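PDB 5XOX: tRNA(His) guanylyltransferase from Saccharomyces cerevisiae, which catalyses the 3'-5' addition of a single guanosine to the -1 position of tRNA(His), consuming ATP and GTP with magnesium as cofactor. Local coordinates for residues Pro45-Ala50 / Lys115-Lys120; Asn55-Asn60 / Ser107-Leu112; Leu71-Ser76 / Gly212-Arg217. All coordinates share one frame; numbering follows the deposited sequence.

In the fold
The three contacts illustrate how a catalytic domain divides its packing between helix against helix and strand against strand. Contacts 1 and 2 join the same pair of helices, 48-64 and 94-116, and touch where the ring of F116 meets A56. Contact 1, buried beside the guanine of GTP, relies on aromatic rings against a helix start. Contact 2 is only partly buried; it mixes a sulfur and methyl groups with an amide pair, and a second subunit packs close by. Contact 3, a buried strand pair nearest the centre of the chain, is held by backbone hydrogen bonds. A bond between N55 and S213 links the helix of contact 2 to this strand.

Contact 1 of 3, residues Pro45-Ala50 / Lys115-Lys120; sequences PNDENA and KFFPEK. With GTP (guanosine-5'-triphosphate), chain G.
F117 sets the far end of its ring against the first turn of helix 48-64. Its CE1 lies 3.6 Å from N49 CB, while CZ points at A50, with A50 CA at the ring edge and in its plane, 3.6 Å from that CZ. A50 CB, although its bond from CA leads away from the other segment, still comes within 4.1 Å of F117 CZ. On the same ring D47 OD1 stands at the edge, 4.2 Å from CE1. The neighbouring F116 takes the next position, its CD1 3.6 Å from N49 O. Both phenylalanines have CG anti to the carbonyl carbon (chi1 -70° in F116, -59° in F117), but F117 is the first residue to leave the helical backbone, and the two rings go to different places: F116 touches K52, L53 and A56 farther along helix 48-64, whereas F117 meets its first turn and also L53.

The next shell fixes the two parts that meet. F117 is packed against the rings of W113 and F42, and F42 also touches D47 and A50. D47 is the N-cap of helix 48-64: its OD1 accepts a weak bond from N49 N at 3.1 Å, and its OD2 a weak one from A43 N. With its carboxylate turned to the helix start, D47 offers its own backbone to the ligand, D47 N donating to O6 of GTP over 2.8 Å at an angle of 157°. An N-H facing O6 suits guanine, which carries a carbonyl there. N46, next in the pocket, is tied through ND2 to N158. Aromatic packing here thus backs an N-capped helix start in the GTP-binding site, whose cap residue bonds O6 through its backbone, consistent with recognition of guanine.

Contact 2 of 3, residues Asn55-Asn60 / Ser107-Leu112; sequences NACAKN and SNYVAL
N60 donates from ND2 to OD1 of N108 across 3.0 Å, a nearly straight bond at 168°. N108 OD1 lies close to the amide plane of N60, as suits a planar N-H donor, while ND2 approaches the N108 carbonyl tilted from its plane; the two amides are turned 64° against each other. Both are fixed at their other ends. K59 NZ donates to N60 OD1 over 2.8 Å, which leaves ND2 as the end of that amide facing N108, and N108 ND2 is hydrogen-bonded to F104 O one turn back along its own helix. Each side-chain amide therefore uses its oxygen and its nitrogen, and turning either one over would probably cost it the bonds just named.

Beside this polar pair the contact turns apolar. C57 inserts its sulfur against the backbone of the opposing helix, SG lying 3.5 Å from Y109 N. With SG anti to the carbonyl carbon, it also packs on N108 CB at 3.8 Å and on CD1 of Y109 at 4.2 Å, an oblique sulfur-aromatic contact with the tyrosine ring. L112 brings CD1 to A56 CB at 4.1 Å and also reaches C57 SG. Farther out, Y109 meets F130 edge-to-face and touches L53 and M54, while S107 OG bonds to P128 O of the second subunit, where I124 packs on L112.

The axes of the two short segments approach to 9.0 Å at 130° between their directions. This is the pairing of the two helices of a beta-alpha-beta-beta-alpha-beta domain, the ferredoxin-like fold that Thg1 enzymes share with the palm of canonical polymerases.

Contact 3 of 3, residues Leu71-Ser76 / Gly212-Arg217; sequences LAFGES and GSLVTR. With GTP (guanosine-5'-triphosphate), chain G.
A72 and V215 exchange both of their backbone bonds: A72 N donates to V215 O over 2.9 Å, in the carbonyl plane and nearly straight at 173°, and V215 N returns a bond to A72 O at 2.8 Å. Two residues on, G74 N donates to S213 O (2.9 Å) and S213 N to G74 O (3.1 Å). The non-hydrogen-bonded pair between them, F73 with L214, turns its polar groups outward, F73 bonding to the backbone of S80 and L214 to that of I221. Strand 213-216 thereby extends the antiparallel palm-like sheet beyond strand 69-74, bringing a segment of the C-terminal family region onto the catalytic one.

S213 OG, on the face with A72 and V215, pairs with N55 ND2 of helix 48-64. The opposite face carries L71, F73 and L214, where L71 CD1 meets L214 CD1 at 3.7 Å. F73, its CG anti to N (chi1 173°), extends CE1 to G212 CA at 3.8 Å; G212 has a positive phi, which favours glycine. Helix 140-171 covers the ring with L147 and R150. An alanine replacing F73 would probably open a gap between G212 and L147 and leave L214 less supported. Past the strand, S76 CB comes within 3.4 Å of C8 of GTP.

Contact 1 of 3, residues Pro45-Ala50 / Lys115-Lys120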
loop_
_atom_site.group_PDB
_atom_site.type_symbol
_atom_site.label_atom_id
_atom_site.label_comp_id
_atom_site.label_asym_id
_atom_site.label_seq_id
_atom_site.Cartn_x
_atom_site.Cartn_y
_atom_site.Cartn_z
ATOM N N PRO A 45 5.373 -17.291 35.338
ATOM C CA PRO A 45 5.494 -16.868 33.940
ATOM C C PRO A 45 6.405 -17.727 33.015
ATOM O O PRO A 45 6.978 -17.182 32.067
ATOM C CB PRO A 45 6.132 -15.500 34.123
ATOM C CG PRO A 45 6.938 -15.652 35.441
ATOM C CD PRO A 45 6.627 -17.052 36.032
ATOM N N ASN A 46 6.431 -19.050 33.213
ATOM C CA ASN A 46 7.135 -19.822 32.232
ATOM C C ASN A 46 6.447 -21.212 32.196
ATOM O O ASN A 46 6.646 -22.019 33.101
ATOM C CB ASN A 46 8.609 -19.837 32.673
ATOM C CG ASN A 46 9.500 -19.097 31.685
ATOM O OD1 ASN A 46 9.223 -19.063 30.503
ATOM N ND2 ASN A 46 10.523 -18.403 32.203
ATOM N N ASP A 47 5.667 -21.535 31.165
ATOM C CA ASP A 47 5.147 -22.904 31.145
ATOM C C ASP A 47 5.871 -23.726 30.114
ATOM O O ASP A 47 5.661 -23.567 28.907
ATOM C CB ASP A 47 3.641 -22.989 30.889
ATOM C CG ASP A 47 3.055 -24.341 31.344
ATOM O OD1 ASP A 47 3.595 -25.401 30.959
ATOM O OD2 ASP A 47 2.028 -24.364 32.053
ATOM N N GLU A 48 6.691 -24.630 30.648
ATOM C CA GLU A 48 7.567 -25.512 29.898
ATOM C C GLU A 48 6.779 -26.164 28.740
ATOM O O GLU A 48 7.169 -26.089 27.562
ATOM C CB GLU A 48 8.137 -26.565 30.866
ATOM C CG GLU A 48 9.061 -27.652 30.316
ATOM C CD GLU A 48 9.291 -28.801 31.322
ATOM O OE1 GLU A 48 8.713 -29.903 31.116
ATOM O OE2 GLU A 48 10.014 -28.594 32.327
ATOM N N ASN A 49 5.633 -26.750 29.078
ATOM C CA ASN A 49 4.830 -27.492 28.118
ATOM C C ASN A 49 4.303 -26.542 27.034
ATOM O O ASN A 49 4.388 -26.839 25.848
ATOM C CB ASN A 49 3.685 -28.206 28.841
ATOM C CG ASN A 49 4.169 -29.390 29.666
ATOM O OD1 ASN A 49 5.021 -30.162 29.221
ATOM N ND2 ASN A 49 3.657 -29.510 30.897
ATOM N N ALA A 50 3.782 -25.391 27.447
ATOM C CA ALA A 50 3.290 -24.384 26.508
ATOM C C ALA A 50 4.348 -24.054 25.485
ATOM O O ALA A 50 4.105 -24.078 24.268
ATOM C CB ALA A 50 2.875 -23.131 27.243
ATOM N N LYS A 115 -1.231 -33.641 22.966
ATOM C CA LYS A 115 0.048 -34.206 23.390
ATOM C C LYS A 115 0.597 -33.396 24.525
ATOM O O LYS A 115 0.943 -33.937 25.569
ATOM C CB LYS A 115 1.078 -34.283 22.244
ATOM C CG LYS A 115 2.449 -34.914 22.668
ATOM C CD LYS A 115 3.082 -35.802 21.552
ATOM C CE LYS A 115 2.307 -37.151 21.421
ATOM N NZ LYS A 115 2.789 -38.163 20.420
ATOM N N PHE A 116 0.655 -32.091 24.348
ATOM C CA PHE A 116 1.292 -31.297 25.383
ATOM C C PHE A 116 0.488 -31.096 26.683
ATOM O O PHE A 116 1.072 -30.908 27.752
ATOM C CB PHE A 116 1.681 -29.969 24.772
ATOM C CG PHE A 116 2.804 -30.089 23.800
ATOM C CD1 PHE A 116 4.115 -30.064 24.242
ATOM C CD2 PHE A 116 2.557 -30.313 22.459
ATOM C CE1 PHE A 116 5.164 -30.191 23.363
ATOM C CE2 PHE A 116 3.601 -30.448 21.568
ATOM C CZ PHE A 116 4.910 -30.387 22.024
ATOM N N PHE A 117 -0.836 -31.158 26.610
ATOM C CA PHE A 117 -1.649 -30.974 27.814
ATOM C C PHE A 117 -2.770 -31.995 27.982
ATOM O O PHE A 117 -3.959 -31.681 27.824
ATOM C CB PHE A 117 -2.257 -29.581 27.835
ATOM C CG PHE A 117 -1.252 -28.498 27.799
ATOM C CD1 PHE A 117 -0.683 -28.042 28.965
ATOM C CD2 PHE A 117 -0.876 -27.927 26.607
ATOM C CE1 PHE A 117 0.253 -27.039 28.947
ATOM C CE2 PHE A 117 0.063 -26.916 26.580
ATOM C CZ PHE A 117 0.629 -26.473 27.757
ATOM N N PRO A 118 -2.402 -33.218 28.339
ATOM C CA PRO A 118 -3.436 -34.198 28.636
ATOM C C PRO A 118 -4.236 -33.757 29.872
ATOM O O PRO A 118 -5.361 -34.202 30.076
ATOM C CB PRO A 118 -2.631 -35.472 28.894
ATOM C CG PRO A 118 -1.259 -35.179 28.309
ATOM C CD PRO A 118 -1.056 -33.748 28.574
ATOM N N GLU A 119 -3.648 -32.859 30.661
ATOM C CA GLU A 119 -4.259 -32.332 31.884
ATOM C C GLU A 119 -5.630 -31.704 31.670
ATOM O O GLU A 119 -6.642 -32.210 32.151
ATOM C CB GLU A 119 -3.350 -31.275 32.508
ATOM C CG GLU A 119 -1.875 -31.600 32.416
ATOM C CD GLU A 119 -1.111 -31.194 33.663
ATOM O OE1 GLU A 119 -1.710 -31.205 34.760
ATOM O OE2 GLU A 119 0.087 -30.860 33.540
ATOM N N LYS A 120 -5.634 -30.557 31.000
ATOM C CA LYS A 120 -6.861 -29.857 30.678
ATOM C C LYS A 120 -7.012 -29.729 29.157
ATOM O O LYS A 120 -6.188 -29.094 28.504
ATOM C CB LYS A 120 -6.883 -28.483 31.373
ATOM C CG LYS A 120 -8.069 -27.592 30.996
ATOM C CD LYS A 120 -9.380 -28.079 31.620
ATOM C CE LYS A 120 -10.594 -27.296 31.095
ATOM N NZ LYS A 120 -10.672 -25.890 31.587
HETATM P PG GTP G . -2.422 -9.024 22.602
HETATM O O1G GTP G . -3.902 -8.645 22.635
HETATM O O2G GTP G . -2.052 -9.360 21.172
HETATM O O3G GTP G . -1.622 -7.811 23.012
HETATM O O3B GTP G . -1.983 -10.314 23.514
HETATM P PB GTP G . -1.947 -10.455 25.146
HETATM O O1B GTP G . -2.771 -9.378 25.842
HETATM O O2B GTP G . -2.493 -11.797 25.585
HETATM O O3A GTP G . -0.394 -10.504 25.636
HETATM P PA GTP G . 0.888 -10.515 24.647
HETATM O O1A GTP G . 0.707 -11.686 23.708
HETATM O O2A GTP G . 1.046 -9.209 23.911
HETATM O "O5'" GTP G . 2.206 -10.691 25.554
HETATM C "C5'" GTP G . 2.725 -11.964 25.880
HETATM C "C4'" GTP G . 1.778 -12.661 26.862
HETATM O "O4'" GTP G . 1.882 -14.060 26.700
HETATM C "C3'" GTP G . 2.011 -12.400 28.350
HETATM O "O3'" GTP G . 1.122 -11.420 28.854
HETATM C "C2'" GTP G . 1.674 -13.728 28.999
HETATM O "O2'" GTP G . 0.526 -13.527 29.790
HETATM C "C1'" GTP G . 1.430 -14.721 27.857
HETATM N N9 GTP G . 2.286 -15.909 27.975
HETATM C C8 GTP G . 3.151 -16.378 27.018
HETATM N N7 GTP G . 3.771 -17.491 27.494
HETATM C C5 GTP G . 3.297 -17.754 28.742
HETATM C C6 GTP G . 3.571 -18.748 29.691
HETATM O O6 GTP G . 4.396 -19.638 29.470
HETATM N N1 GTP G . 2.900 -18.731 30.907
HETATM C C2 GTP G . 1.965 -17.734 31.193
HETATM N N2 GTP G . 1.301 -17.694 32.357
HETATM N N3 GTP G . 1.712 -16.757 30.243
HETATM C C4 GTP G . 2.357 -16.763 29.045
#

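Contact 2 of 3, residues Asn55-Asn60 / Ser107-Leu112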
loop_
_atom_site.group_PDB
_atom_site.type_symbol
_atom_site.label_atom_id
_atom_site.label_comp_id
_atom_site.label_asym_id
_atom_site.label_seq_id
_atom_site.Cartn_x
_atom_site.Cartn_y
_atom_site.Cartn_z
ATOM N N ASN A 55 6.942 -24.691 20.253
ATOM C CA ASN A 55 8.109 -25.090 19.518
ATOM C C ASN A 55 7.782 -26.167 18.483
ATOM O O ASN A 55 8.197 -26.038 17.333
ATOM C CB ASN A 55 9.187 -25.534 20.494
ATOM C CG ASN A 55 9.916 -24.355 21.107
ATOM O OD1 ASN A 55 9.510 -23.194 20.935
ATOM N ND2 ASN A 55 10.949 -24.644 21.884
ATOM N N ALA A 56 7.016 -27.196 18.848
ATOM C CA ALA A 56 6.766 -28.297 17.897
ATOM C C ALA A 56 6.045 -27.781 16.659
ATOM O O ALA A 56 6.294 -28.262 15.525
ATOM C CB ALA A 56 5.955 -29.432 18.547
ATOM N N CYS A 57 5.161 -26.801 16.897
ATOM C CA CYS A 57 4.417 -26.145 15.827
ATOM C C CYS A 57 5.367 -25.467 14.861
ATOM O O CYS A 57 5.372 -25.770 13.662
ATOM C CB CYS A 57 3.445 -25.122 16.397
ATOM S SG CYS A 57 2.250 -25.834 17.520
ATOM N N ALA A 58 6.187 -24.564 15.386
ATOM C CA ALA A 58 7.188 -23.914 14.540
ATOM C C ALA A 58 8.107 -24.906 13.802
ATOM O O ALA A 58 8.515 -24.646 12.667
ATOM C CB ALA A 58 8.021 -22.967 15.361
ATOM N N LYS A 59 8.443 -26.030 14.434
ATOM C CA LYS A 59 9.297 -27.003 13.775
ATOM C C LYS A 59 8.563 -27.569 12.573
ATOM O O LYS A 59 9.134 -27.703 11.498
ATOM C CB LYS A 59 9.710 -28.114 14.739
ATOM C CG LYS A 59 10.546 -29.239 14.115
ATOM C CD LYS A 59 10.821 -30.353 15.132
ATOM C CE LYS A 59 9.523 -30.973 15.672
ATOM N NZ LYS A 59 8.632 -31.534 14.604
ATOM N N ASN A 60 7.285 -27.880 12.756
ATOM C CA ASN A 60 6.499 -28.414 11.658
ATOM C C ASN A 60 6.355 -27.374 10.565
ATOM O O ASN A 60 6.263 -27.716 9.392
ATOM C CB ASN A 60 5.127 -28.868 12.139
ATOM C CG ASN A 60 5.220 -29.975 13.161
ATOM O OD1 ASN A 60 6.301 -30.495 13.425
ATOM N ND2 ASN A 60 4.086 -30.365 13.722
ATOM N N SER A 107 -3.555 -24.200 13.463
ATOM C CA SER A 107 -3.987 -25.573 13.297
ATOM C C SER A 107 -3.075 -26.471 14.109
ATOM O O SER A 107 -3.558 -27.296 14.883
ATOM C CB SER A 107 -3.971 -25.984 11.824
ATOM O OG SER A 107 -4.497 -27.288 11.636
ATOM N N ASN A 108 -1.763 -26.289 13.963
ATOM C CA ASN A 108 -0.796 -27.150 14.654
ATOM C C ASN A 108 -0.865 -27.055 16.194
ATOM O O ASN A 108 -0.687 -28.058 16.915
ATOM C CB ASN A 108 0.621 -26.823 14.204
ATOM C CG ASN A 108 1.077 -27.682 13.077
ATOM O OD1 ASN A 108 1.659 -28.743 13.286
ATOM N ND2 ASN A 108 0.846 -27.212 11.860
ATOM N N TYR A 109 -1.116 -25.850 16.691
ATOM C CA TYR A 109 -1.303 -25.634 18.106
ATOM C C TYR A 109 -2.479 -26.453 18.614
ATOM O O TYR A 109 -2.337 -27.243 19.565
ATOM C CB TYR A 109 -1.521 -24.155 18.356
ATOM C CG TYR A 109 -1.243 -23.694 19.754
ATOM C CD1 TYR A 109 0.052 -23.395 20.116
ATOM C CD2 TYR A 109 -2.262 -23.456 20.678
ATOM C CE1 TYR A 109 0.363 -22.942 21.370
ATOM C CE2 TYR A 109 -1.959 -22.978 21.954
ATOM C CZ TYR A 109 -0.629 -22.726 22.282
ATOM O OH TYR A 109 -0.228 -22.255 23.505
ATOM N N VAL A 110 -3.627 -26.299 17.953
ATOM C CA VAL A 110 -4.849 -26.927 18.453
ATOM C C VAL A 110 -4.749 -28.441 18.347
ATOM O O VAL A 110 -5.232 -29.169 19.212
ATOM C CB VAL A 110 -6.080 -26.442 17.705
ATOM C CG1 VAL A 110 -7.342 -26.952 18.379
ATOM C CG2 VAL A 110 -6.079 -24.933 17.584
ATOM N N ALA A 111 -4.113 -28.908 17.279
ATOM C CA ALA A 111 -3.895 -30.337 17.068
ATOM C C ALA A 111 -3.046 -30.990 18.160
ATOM O O ALA A 111 -3.481 -31.976 18.788
ATOM C CB ALA A 111 -3.243 -30.561 15.718
ATOM N N LEU A 112 -1.843 -30.434 18.374
ATOM C CA LEU A 112 -0.838 -31.047 19.250
ATOM C C LEU A 112 -1.035 -30.674 20.720
ATOM O O LEU A 112 -0.266 -31.112 21.608
ATOM C CB LEU A 112 0.569 -30.654 18.808
ATOM C CG LEU A 112 1.056 -30.992 17.400
ATOM C CD1 LEU A 112 2.178 -30.058 17.090
ATOM C CD2 LEU A 112 1.533 -32.401 17.246
#

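Contact 3 of 3, residues Leu71-Ser76 / Gly212-Arg217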
loop_
_atom_site.group_PDB
_atom_site.type_symbol
_atom_site.label_atom_id
_atom_site.label_comp_id
_atom_site.label_asym_id
_atom_site.label_seq_id
_atom_site.Cartn_x
_atom_site.Cartn_y
_atom_site.Cartn_z
ATOM N N LEU A 71 15.642 -19.586 9.356
ATOM C CA LEU A 71 15.359 -20.069 10.709
ATOM C C LEU A 71 14.176 -19.357 11.336
ATOM O O LEU A 71 13.635 -18.411 10.762
ATOM C CB LEU A 71 16.589 -19.910 11.606
ATOM C CG LEU A 71 16.901 -18.441 11.813
ATOM C CD1 LEU A 71 16.477 -17.937 13.174
ATOM C CD2 LEU A 71 18.364 -18.233 11.557
ATOM N N ALA A 72 13.801 -19.828 12.525
ATOM C CA ALA A 72 12.686 -19.280 13.280
ATOM C C ALA A 72 13.099 -19.073 14.710
ATOM O O ALA A 72 13.890 -19.856 15.216
ATOM C CB ALA A 72 11.524 -20.192 13.221
ATOM N N PHE A 73 12.569 -18.033 15.364
ATOM C CA PHE A 73 12.821 -17.810 16.784
ATOM C C PHE A 73 11.554 -17.466 17.578
ATOM O O PHE A 73 10.965 -16.394 17.394
ATOM C CB PHE A 73 13.829 -16.688 16.948
ATOM C CG PHE A 73 14.036 -16.285 18.350
ATOM C CD1 PHE A 73 14.877 -17.031 19.163
ATOM C CD2 PHE A 73 13.380 -15.192 18.885
ATOM C CE1 PHE A 73 15.079 -16.674 20.485
ATOM C CE2 PHE A 73 13.578 -14.828 20.224
ATOM C CZ PHE A 73 14.429 -15.571 21.019
ATOM N N GLY A 74 11.164 -18.369 18.477
ATOM C CA GLY A 74 10.059 -18.149 19.407
ATOM C C GLY A 74 10.393 -17.690 20.831
ATOM O O GLY A 74 11.478 -17.978 21.372
ATOM N N GLU A 75 9.432 -16.995 21.443
ATOM C CA GLU A 75 9.582 -16.438 22.782
ATOM C C GLU A 75 8.396 -16.798 23.663
ATOM O O GLU A 75 8.535 -17.613 24.554
ATOM C CB GLU A 75 9.700 -14.914 22.747
ATOM C CG GLU A 75 9.674 -14.286 24.119
ATOM C CD GLU A 75 9.588 -12.755 24.099
ATOM O OE1 GLU A 75 9.140 -12.159 25.129
ATOM O OE2 GLU A 75 9.892 -12.167 23.033
ATOM N N SER A 76 7.227 -16.203 23.470
ATOM C CA SER A 76 6.198 -16.491 24.464
ATOM C C SER A 76 4.942 -17.077 23.886
ATOM O O SER A 76 4.764 -18.302 23.859
ATOM C CB SER A 76 5.823 -15.226 25.236
ATOM O OG SER A 76 6.743 -14.985 26.273
ATOM N N GLY A 212 15.765 -18.000 25.002
ATOM C CA GLY A 212 14.781 -18.124 23.937
ATOM C C GLY A 212 14.882 -19.398 23.107
ATOM O O GLY A 212 15.880 -20.122 23.182
ATOM N N SER A 213 13.865 -19.669 22.280
ATOM C CA SER A 213 13.833 -20.935 21.531
ATOM C C SER A 213 14.085 -20.788 20.016
ATOM O O SER A 213 13.240 -20.287 19.260
ATOM C CB SER A 213 12.496 -21.644 21.767
ATOM O OG SER A 213 12.516 -22.358 22.982
ATOM N N LEU A 214 15.244 -21.267 19.573
ATOM C CA LEU A 214 15.662 -21.074 18.186
ATOM C C LEU A 214 15.630 -22.328 17.286
ATOM O O LEU A 214 16.391 -23.279 17.475
ATOM C CB LEU A 214 17.067 -20.514 18.152
ATOM C CG LEU A 214 17.449 -20.311 16.688
ATOM C CD1 LEU A 214 17.836 -18.876 16.455
ATOM C CD2 LEU A 214 18.525 -21.278 16.179
ATOM N N VAL A 215 14.783 -22.296 16.269
ATOM C CA VAL A 215 14.746 -23.367 15.313
ATOM C C VAL A 215 15.597 -23.028 14.127
ATOM O O VAL A 215 15.349 -22.038 13.445
ATOM C CB VAL A 215 13.344 -23.638 14.892
ATOM C CG1 VAL A 215 13.260 -24.948 14.135
ATOM C CG2 VAL A 215 12.504 -23.687 16.097
ATOM N N THR A 216 16.615 -23.838 13.877
ATOM C CA THR A 216 17.320 -23.670 12.631
ATOM C C THR A 216 16.510 -24.572 11.735
ATOM O O THR A 216 15.531 -25.143 12.209
ATOM C CB THR A 216 18.787 -24.084 12.692
ATOM O OG1 THR A 216 19.325 -24.051 11.367
ATOM C CG2 THR A 216 18.922 -25.505 13.242
ATOM N N ARG A 217 16.889 -24.727 10.468
ATOM C CA ARG A 217 16.225 -25.726 9.640
ATOM C C ARG A 217 16.317 -27.036 10.427
ATOM O O ARG A 217 17.328 -27.266 11.103
ATOM C CB ARG A 217 16.906 -25.869 8.295
ATOM C CG ARG A 217 17.616 -24.615 7.826
ATOM C CD ARG A 217 18.049 -24.770 6.377
ATOM N NE ARG A 217 17.133 -24.083 5.474
ATOM C CZ ARG A 217 17.243 -24.074 4.148
ATOM N NH1 ARG A 217 18.212 -24.755 3.547
ATOM N NH2 ARG A 217 16.364 -23.401 3.419
HETATM P PG GTP G . -2.422 -9.024 22.602
HETATM O O1G GTP G . -3.902 -8.645 22.635
HETATM O O2G GTP G . -2.052 -9.360 21.172
HETATM O O3G GTP G . -1.622 -7.811 23.012
HETATM O O3B GTP G . -1.983 -10.314 23.514
HETATM P PB GTP G . -1.947 -10.455 25.146
HETATM O O1B GTP G . -2.771 -9.378 25.842
HETATM O O2B GTP G . -2.493 -11.797 25.585
HETATM O O3A GTP G . -0.394 -10.504 25.636
HETATM P PA GTP G . 0.888 -10.515 24.647
HETATM O O1A GTP G . 0.707 -11.686 23.708
HETATM O O2A GTP G . 1.046 -9.209 23.911
HETATM O "O5'" GTP G . 2.206 -10.691 25.554
HETATM C "C5'" GTP G . 2.725 -11.964 25.880
HETATM C "C4'" GTP G . 1.778 -12.661 26.862
HETATM O "O4'" GTP G . 1.882 -14.060 26.700
HETATM C "C3'" GTP G . 2.011 -12.400 28.350
HETATM O "O3'" GTP G . 1.122 -11.420 28.854
HETATM C "C2'" GTP G . 1.674 -13.728 28.999
HETATM O "O2'" GTP G . 0.526 -13.527 29.790
HETATM C "C1'" GTP G . 1.430 -14.721 27.857
HETATM N N9 GTP G . 2.286 -15.909 27.975
HETATM C C8 GTP G . 3.151 -16.378 27.018
HETATM N N7 GTP G . 3.771 -17.491 27.494
HETATM C C5 GTP G . 3.297 -17.754 28.742
HETATM C C6 GTP G . 3.571 -18.748 29.691
HETATM O O6 GTP G . 4.396 -19.638 29.470
HETATM N N1 GTP G . 2.900 -18.731 30.907
HETATM C C2 GTP G . 1.965 -17.734 31.193
HETATM N N2 GTP G . 1.301 -17.694 32.357
HETATM N N3 GTP G . 1.712 -16.757 30.243
HETATM C C4 GTP G . 2.357 -16.763 29.045
#